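Local coordinates for putative DNA binding protein (PDB 3HTN), which is of uncharacterised function but is a putative DNA-binding member of the PCC (DUF296) family that binds metal ions and forms a three-chain assembly, at residues A[54-59]-A[112-117]; A[72-77]-A[100-105]. All blocks are in the same frame, centred on the assembly; numbering follows the deposited sequence.

Interaction 1 of 2, residues A[54-59]-A[112-117]; sequences ELTLRF and LLSAIQ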
loop_
_atom_site.group_PDB
_atom_site.type_symbol
_atom_site.label_atom_id
_atom_site.label_comp_id
_atom_site.label_asym_id
_atom_site.label_seq_id
_atom_site.Cartn_x
_atom_site.Cartn_y
_atom_site.Cartn_z
ATOM N N GLU A 54 -13.564 14.878 4.047
ATOM C CA GLU A 54 -13.899 14.500 5.413
ATOM C C GLU A 54 -13.386 13.083 5.631
ATOM O O GLU A 54 -13.447 12.258 4.726
ATOM C CB GLU A 54 -15.405 14.603 5.662
ATOM C CG GLU A 54 -15.788 14.501 7.128
ATOM C CD GLU A 54 -17.155 15.087 7.423
ATOM O OE1 GLU A 54 -17.451 16.210 6.932
ATOM O OE2 GLU A 54 -17.925 14.432 8.162
ATOM N N LEU A 55 -12.860 12.818 6.824
ATOM C CA LEU A 55 -12.296 11.526 7.182
ATOM C C LEU A 55 -12.614 11.196 8.606
ATOM O O LEU A 55 -12.470 12.064 9.458
ATOM C CB LEU A 55 -10.773 11.606 7.095
ATOM C CG LEU A 55 -9.962 10.373 7.488
ATOM C CD1 LEU A 55 -10.230 9.184 6.551
ATOM C CD2 LEU A 55 -8.484 10.699 7.558
ATOM N N THR A 56 -13.001 9.954 8.867
ATOM C CA THR A 56 -13.155 9.497 10.240
ATOM C C THR A 56 -12.268 8.269 10.428
ATOM O O THR A 56 -12.410 7.271 9.710
ATOM C CB THR A 56 -14.586 9.156 10.615
ATOM O OG1 THR A 56 -15.415 10.290 10.338
ATOM C CG2 THR A 56 -14.679 8.816 12.117
ATOM N N LEU A 57 -11.387 8.354 11.428
ATOM C CA LEU A 57 -10.517 7.263 11.856
ATOM C C LEU A 57 -10.888 6.814 13.237
ATOM O O LEU A 57 -11.415 7.606 14.016
ATOM C CB LEU A 57 -9.058 7.710 11.856
ATOM C CG LEU A 57 -8.494 8.267 10.553
ATOM C CD1 LEU A 57 -7.069 8.804 10.768
ATOM C CD2 LEU A 57 -8.572 7.224 9.404
ATOM N N ARG A 58 -10.627 5.548 13.549
ATOM C CA ARG A 58 -10.824 5.002 14.888
ATOM C C ARG A 58 -9.507 4.572 15.486
ATOM O O ARG A 58 -8.735 3.863 14.832
ATOM C CB ARG A 58 -11.745 3.796 14.859
ATOM C CG ARG A 58 -11.944 3.158 16.226
ATOM C CD ARG A 58 -13.090 2.214 16.275
ATOM N NE ARG A 58 -14.357 2.912 16.158
ATOM C CZ ARG A 58 -15.559 2.337 16.065
ATOM N NH1 ARG A 58 -15.684 1.038 15.974
ATOM N NH2 ARG A 58 -16.638 3.076 15.996
ATOM N N PHE A 59 -9.290 4.937 16.748
ATOM C CA PHE A 59 -8.157 4.421 17.524
ATOM C C PHE A 59 -8.714 3.635 18.708
ATOM O O PHE A 59 -9.412 4.152 19.541
ATOM C CB PHE A 59 -7.202 5.512 17.992
ATOM C CG PHE A 59 -5.881 4.978 18.446
ATOM C CD1 PHE A 59 -4.890 4.731 17.524
ATOM C CD2 PHE A 59 -5.635 4.719 19.789
ATOM C CE1 PHE A 59 -3.651 4.220 17.930
ATOM C CE2 PHE A 59 -4.404 4.193 20.165
ATOM C CZ PHE A 59 -3.449 3.956 19.232
ATOM N N LEU A 112 -9.772 3.124 9.103
ATOM C CA LEU A 112 -10.767 3.928 8.434
ATOM C C LEU A 112 -12.189 3.533 8.769
ATOM O O LEU A 112 -12.569 2.369 8.597
ATOM C CB LEU A 112 -10.589 3.784 6.918
ATOM C CG LEU A 112 -11.600 4.477 6.026
ATOM C CD1 LEU A 112 -11.549 6.021 6.182
ATOM C CD2 LEU A 112 -11.379 4.045 4.572
ATOM N N LEU A 113 -12.986 4.496 9.225
ATOM C CA LEU A 113 -14.439 4.305 9.381
ATOM C C LEU A 113 -15.247 4.878 8.236
ATOM O O LEU A 113 -16.223 4.274 7.801
ATOM C CB LEU A 113 -14.950 4.938 10.678
ATOM C CG LEU A 113 -14.406 4.348 11.986
ATOM C CD1 LEU A 113 -15.171 4.972 13.149
ATOM C CD2 LEU A 113 -14.519 2.800 12.004
ATOM N N SER A 114 -14.846 6.047 7.765
ATOM C CA SER A 114 -15.543 6.704 6.678
ATOM C C SER A 114 -14.704 7.804 6.084
ATOM O O SER A 114 -13.764 8.291 6.706
ATOM C CB SER A 114 -16.849 7.306 7.181
ATOM O OG SER A 114 -16.616 8.321 8.138
ATOM N N ALA A 115 -15.039 8.176 4.857
ATOM C CA ALA A 115 -14.374 9.270 4.175
ATOM C C ALA A 115 -15.273 9.733 3.047
ATOM O O ALA A 115 -15.773 8.902 2.311
ATOM C CB ALA A 115 -13.025 8.867 3.634
ATOM N N ILE A 116 -15.446 11.041 2.901
ATOM C CA ILE A 116 -16.280 11.610 1.841
ATOM C C ILE A 116 -15.387 12.121 0.722
ATOM O O ILE A 116 -14.589 13.039 0.930
ATOM C CB ILE A 116 -17.166 12.758 2.362
ATOM C CG1 ILE A 116 -18.080 12.250 3.492
ATOM C CG2 ILE A 116 -17.994 13.365 1.209
ATOM C CD1 ILE A 116 -18.889 13.372 4.200
ATOM N N GLN A 117 -15.529 11.529 -0.462
ATOM C CA GLN A 117 -14.751 11.935 -1.605
ATOM C C GLN A 117 -14.984 13.385 -2.004
ATOM O O GLN A 117 -16.098 13.892 -1.960
ATOM C CB GLN A 117 -15.054 10.997 -2.756
ATOM C CG GLN A 117 -14.203 11.180 -4.002
ATOM C CD GLN A 117 -14.369 10.056 -4.932
ATOM O OE1 GLN A 117 -14.380 8.901 -4.513
ATOM N NE2 GLN A 117 -14.484 10.362 -6.206
HETATM O O HOH W 1 -16.043 10.823 7.536
#

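Interaction 2 of 2, residues A[72-77]-A[100-105]; sequences FREQME and VGRSDY. With SO4 (sulfate ion), chain E.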
loop_
_atom_site.group_PDB
_atom_site.type_symbol
_atom_site.label_atom_id
_atom_site.label_comp_id
_atom_site.label_asym_id
_atom_site.label_seq_id
_atom_site.Cartn_x
_atom_site.Cartn_y
_atom_site.Cartn_z
ATOM N N PHE A 72 -11.908 14.453 10.713
ATOM C CA PHE A 72 -11.217 15.607 10.150
ATOM C C PHE A 72 -12.064 16.187 9.055
ATOM O O PHE A 72 -12.614 15.449 8.254
ATOM C CB PHE A 72 -9.868 15.155 9.599
ATOM C CG PHE A 72 -8.977 14.537 10.627
ATOM C CD1 PHE A 72 -9.080 13.169 10.921
ATOM C CD2 PHE A 72 -8.035 15.301 11.288
ATOM C CE1 PHE A 72 -8.289 12.583 11.878
ATOM C CE2 PHE A 72 -7.216 14.710 12.264
ATOM C CZ PHE A 72 -7.364 13.338 12.540
ATOM N N ARG A 73 -12.194 17.512 9.030
ATOM C CA ARG A 73 -13.024 18.216 8.077
ATOM C C ARG A 73 -12.178 19.237 7.348
ATOM O O ARG A 73 -12.081 20.393 7.733
ATOM C CB ARG A 73 -14.178 18.859 8.824
ATOM C CG ARG A 73 -15.074 17.785 9.419
ATOM C CD ARG A 73 -16.320 18.368 9.979
ATOM N NE ARG A 73 -16.042 19.072 11.225
ATOM C CZ ARG A 73 -16.941 19.787 11.894
ATOM N NH1 ARG A 73 -18.197 19.861 11.488
ATOM N NH2 ARG A 73 -16.593 20.409 12.999
ATOM N N GLU A 74 -11.530 18.746 6.303
ATOM C CA GLU A 74 -10.555 19.484 5.516
ATOM C C GLU A 74 -10.253 18.690 4.259
ATOM O O GLU A 74 -10.575 17.502 4.187
ATOM C CB GLU A 74 -9.274 19.658 6.348
ATOM C CG GLU A 74 -8.579 18.360 6.690
ATOM C CD GLU A 74 -7.505 18.545 7.688
ATOM O OE1 GLU A 74 -7.832 18.594 8.883
ATOM O OE2 GLU A 74 -6.325 18.652 7.306
ATOM N N GLN A 75 -9.569 19.306 3.315
ATOM C CA GLN A 75 -9.204 18.628 2.091
ATOM C C GLN A 75 -7.980 17.753 2.376
ATOM O O GLN A 75 -7.022 18.194 3.028
ATOM C CB GLN A 75 -8.908 19.620 0.968
ATOM C CG GLN A 75 -8.673 18.987 -0.355
ATOM C CD GLN A 75 -9.900 18.295 -0.932
ATOM O OE1 GLN A 75 -11.028 18.569 -0.521
ATOM N NE2 GLN A 75 -9.696 17.452 -1.933
HETATM N N MSE A 76 -8.029 16.504 1.945
HETATM C CA MSE A 76 -6.922 15.587 2.133
HETATM C C MSE A 76 -6.750 14.722 0.902
HETATM O O MSE A 76 -7.731 14.392 0.234
HETATM C CB MSE A 76 -7.176 14.646 3.345
HETATM C CG MSE A 76 -7.194 15.377 4.668
HETATM SE SE MSE A 76 -7.997 14.399 6.113
HETATM C CE MSE A 76 -9.896 14.760 5.601
ATOM N N GLU A 77 -5.517 14.300 0.654
ATOM C CA GLU A 77 -5.213 13.315 -0.377
ATOM C C GLU A 77 -5.084 11.952 0.262
ATOM O O GLU A 77 -4.411 11.836 1.296
ATOM C CB GLU A 77 -3.895 13.657 -1.043
ATOM C CG GLU A 77 -3.984 14.891 -1.981
ATOM C CD GLU A 77 -4.872 14.711 -3.225
ATOM O OE1 GLU A 77 -5.346 13.581 -3.531
ATOM O OE2 GLU A 77 -5.130 15.735 -3.911
ATOM N N VAL A 100 -3.399 9.389 4.768
ATOM C CA VAL A 100 -3.762 10.609 4.078
ATOM C C VAL A 100 -2.721 11.710 4.270
ATOM O O VAL A 100 -1.997 11.710 5.251
ATOM C CB VAL A 100 -5.151 11.141 4.505
ATOM C CG1 VAL A 100 -6.228 10.063 4.269
ATOM C CG2 VAL A 100 -5.125 11.630 5.961
ATOM N N GLY A 101 -2.644 12.616 3.290
ATOM C CA GLY A 101 -1.870 13.846 3.358
ATOM C C GLY A 101 -2.754 15.040 3.545
ATOM O O GLY A 101 -3.793 15.178 2.891
ATOM N N ARG A 102 -2.323 15.927 4.424
ATOM C CA ARG A 102 -3.017 17.196 4.661
ATOM C C ARG A 102 -2.430 18.258 3.755
ATOM O O ARG A 102 -1.496 17.994 2.995
ATOM C CB ARG A 102 -2.906 17.592 6.133
ATOM C CG ARG A 102 -3.312 16.465 7.058
ATOM C CD ARG A 102 -3.130 16.864 8.539
ATOM N NE ARG A 102 -4.318 17.517 9.098
ATOM C CZ ARG A 102 -4.567 17.655 10.393
ATOM N NH1 ARG A 102 -3.688 17.302 11.293
ATOM N NH2 ARG A 102 -5.695 18.174 10.790
ATOM N N SER A 103 -2.971 19.471 3.819
ATOM C CA SER A 103 -2.519 20.545 2.937
ATOM C C SER A 103 -1.078 20.969 3.204
ATOM O O SER A 103 -0.465 21.600 2.353
ATOM C CB SER A 103 -3.439 21.761 3.034
ATOM O OG SER A 103 -3.354 22.326 4.308
ATOM N N ASP A 104 -0.540 20.621 4.372
ATOM C CA ASP A 104 0.872 20.885 4.695
ATOM C C ASP A 104 1.769 19.681 4.439
ATOM O O ASP A 104 2.932 19.675 4.843
ATOM C CB ASP A 104 1.031 21.369 6.145
ATOM C CG ASP A 104 0.677 20.331 7.179
ATOM O OD1 ASP A 104 0.211 19.225 6.826
ATOM O OD2 ASP A 104 0.857 20.630 8.384
ATOM N N TYR A 105 1.183 18.656 3.813
ATOM C CA TYR A 105 1.853 17.412 3.383
ATOM C C TYR A 105 2.126 16.482 4.551
ATOM O O TYR A 105 2.587 15.359 4.332
ATOM C CB TYR A 105 3.131 17.651 2.543
ATOM C CG TYR A 105 2.862 18.603 1.409
ATOM C CD1 TYR A 105 2.215 18.179 0.267
ATOM C CD2 TYR A 105 3.179 19.952 1.533
ATOM C CE1 TYR A 105 1.936 19.077 -0.770
ATOM C CE2 TYR A 105 2.873 20.848 0.531
ATOM C CZ TYR A 105 2.270 20.391 -0.622
ATOM O OH TYR A 105 1.993 21.311 -1.617
HETATM S S SO4 E . -5.806 18.148 14.549
HETATM O O1 SO4 E . -6.836 18.387 13.581
HETATM O O2 SO4 E . -4.874 19.273 14.734
HETATM O O3 SO4 E . -5.021 16.956 14.170
HETATM O O4 SO4 E . -6.473 17.893 15.855
HETATM O O HOH W 2 -5.722 19.616 4.914
#

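Interaction 1 of 2, residues A[54-59]-A[112-117]
T56 and S114 form a hydrogen-bonded pair between antiparallel strands whose segment axes approach to 4.7 Å: the amide of T56 reaches S114 O at 2.8 Å, while T56 O takes a firm bond from L113 N (2.9 Å) and a weak one from S114 N, a classic beta bulge. The bulge shifts the register by one residue, and L57 pairs with L112. On the face lined by L55, L57, L112 and A115, the side chains that meet are apolar. L55 CD1 presses on L112 CD1 at 3.4 Å, tighter than usual, and CG anti to the backbone N in both leucines (chi1 177° and 176°) lets the branches meet obliquely. The opposite face mixes polarity. L113 lays CD2 over the centre of the R58 guanidinium, 4.1 Å above its plane, while CD1 lies 3.7 Å from R58 NH2. An alanine in place of L113 is likely to uncover that guanidinium face and give the arginine more freedom to turn, although its NE is also salt-bridged to D69. Beside it, T56 OG1 bonds to T71 and to a water. The contact thus joins an apolar, leucine-rich side reaching I98 and V100 to a more polar side, where R58 lies close to H111, an iron(III) ligand of this protein, although no iron is bound there in this chain.

Interaction 2 of 2, residues A[72-77]-A[100-105]
R102 grips E74 side-on with two nitrogens, a bidentate salt bridge just beyond the open end of the antiparallel beta hairpin made by strands 76-88 and 91-101. R102 NH2 reaches E74 OE1 and R102 NE reaches E74 OE2, each at 2.9 Å and nearly straight. Both oxygens are met on the syn side, and both lie close to the guanidinium plane, yet the two flat groups are turned 30° against each other, so the fit is good but not coplanar. E74 has CG wedged between its backbone N and carbonyl carbon (chi1 64°), which sends the extended chain toward the arginine.

The same NH2 also donates to O1 of a sulfate, probably from the crystallisation liquor, at 3.0 Å; NH1 holds O3, and K70 NZ shares the anion. Two nitrogens of R102 thus face the carboxylate and two the sulfate, with NH2 serving both. F72 comes over one guanidinium face: its ring stands at 84° to the guanidinium and presents an edge, CD2 lying 3.7 Å from NH2.

Further out, backbone pairing positions these groups. E77 and G101 form a hydrogen-bonded pair with bonds in both directions, beyond which the chain bends into a type I turn from R102 to Y105. M76, a selenomethionine, packs SE against V100 CG2, and both side chains also touch L55. At the subunit boundary, E77 packs on H97 of the third subunit, with an iron(III) ion about 4 Å from the glutamate side chain. One water ties turn to loop: it donates to E74 OE2 (2.6 Å) and to Q75 O (2.7 Å) and accepts from S103 N (3.0 Å).

How the interactions relate
After strands 9-14 and 17-22, helix 28-39 and strand 44-52, the chain enters strand 54-60 and turns back into strand 67-72, the outermost strand on this side of the sheet within this chain. It then leaves that edge through 72-77 and enters the hairpin of strands 76-88 and 91-101, whose loop interaction 2 closes. Interaction 1 closes only after strand 107-117, so the shorter loop is nested within the longer one. Interaction 2 joins 76-88 to 91-101 and interaction 1 joins 107-117 to 54-60; 91-101 and 107-117 are neighbours in the sheet. The contacts also touch: L55 O lies 2.8 Å from F72 N, a probable hydrogen bond, and L55 CB packs on M76 CE.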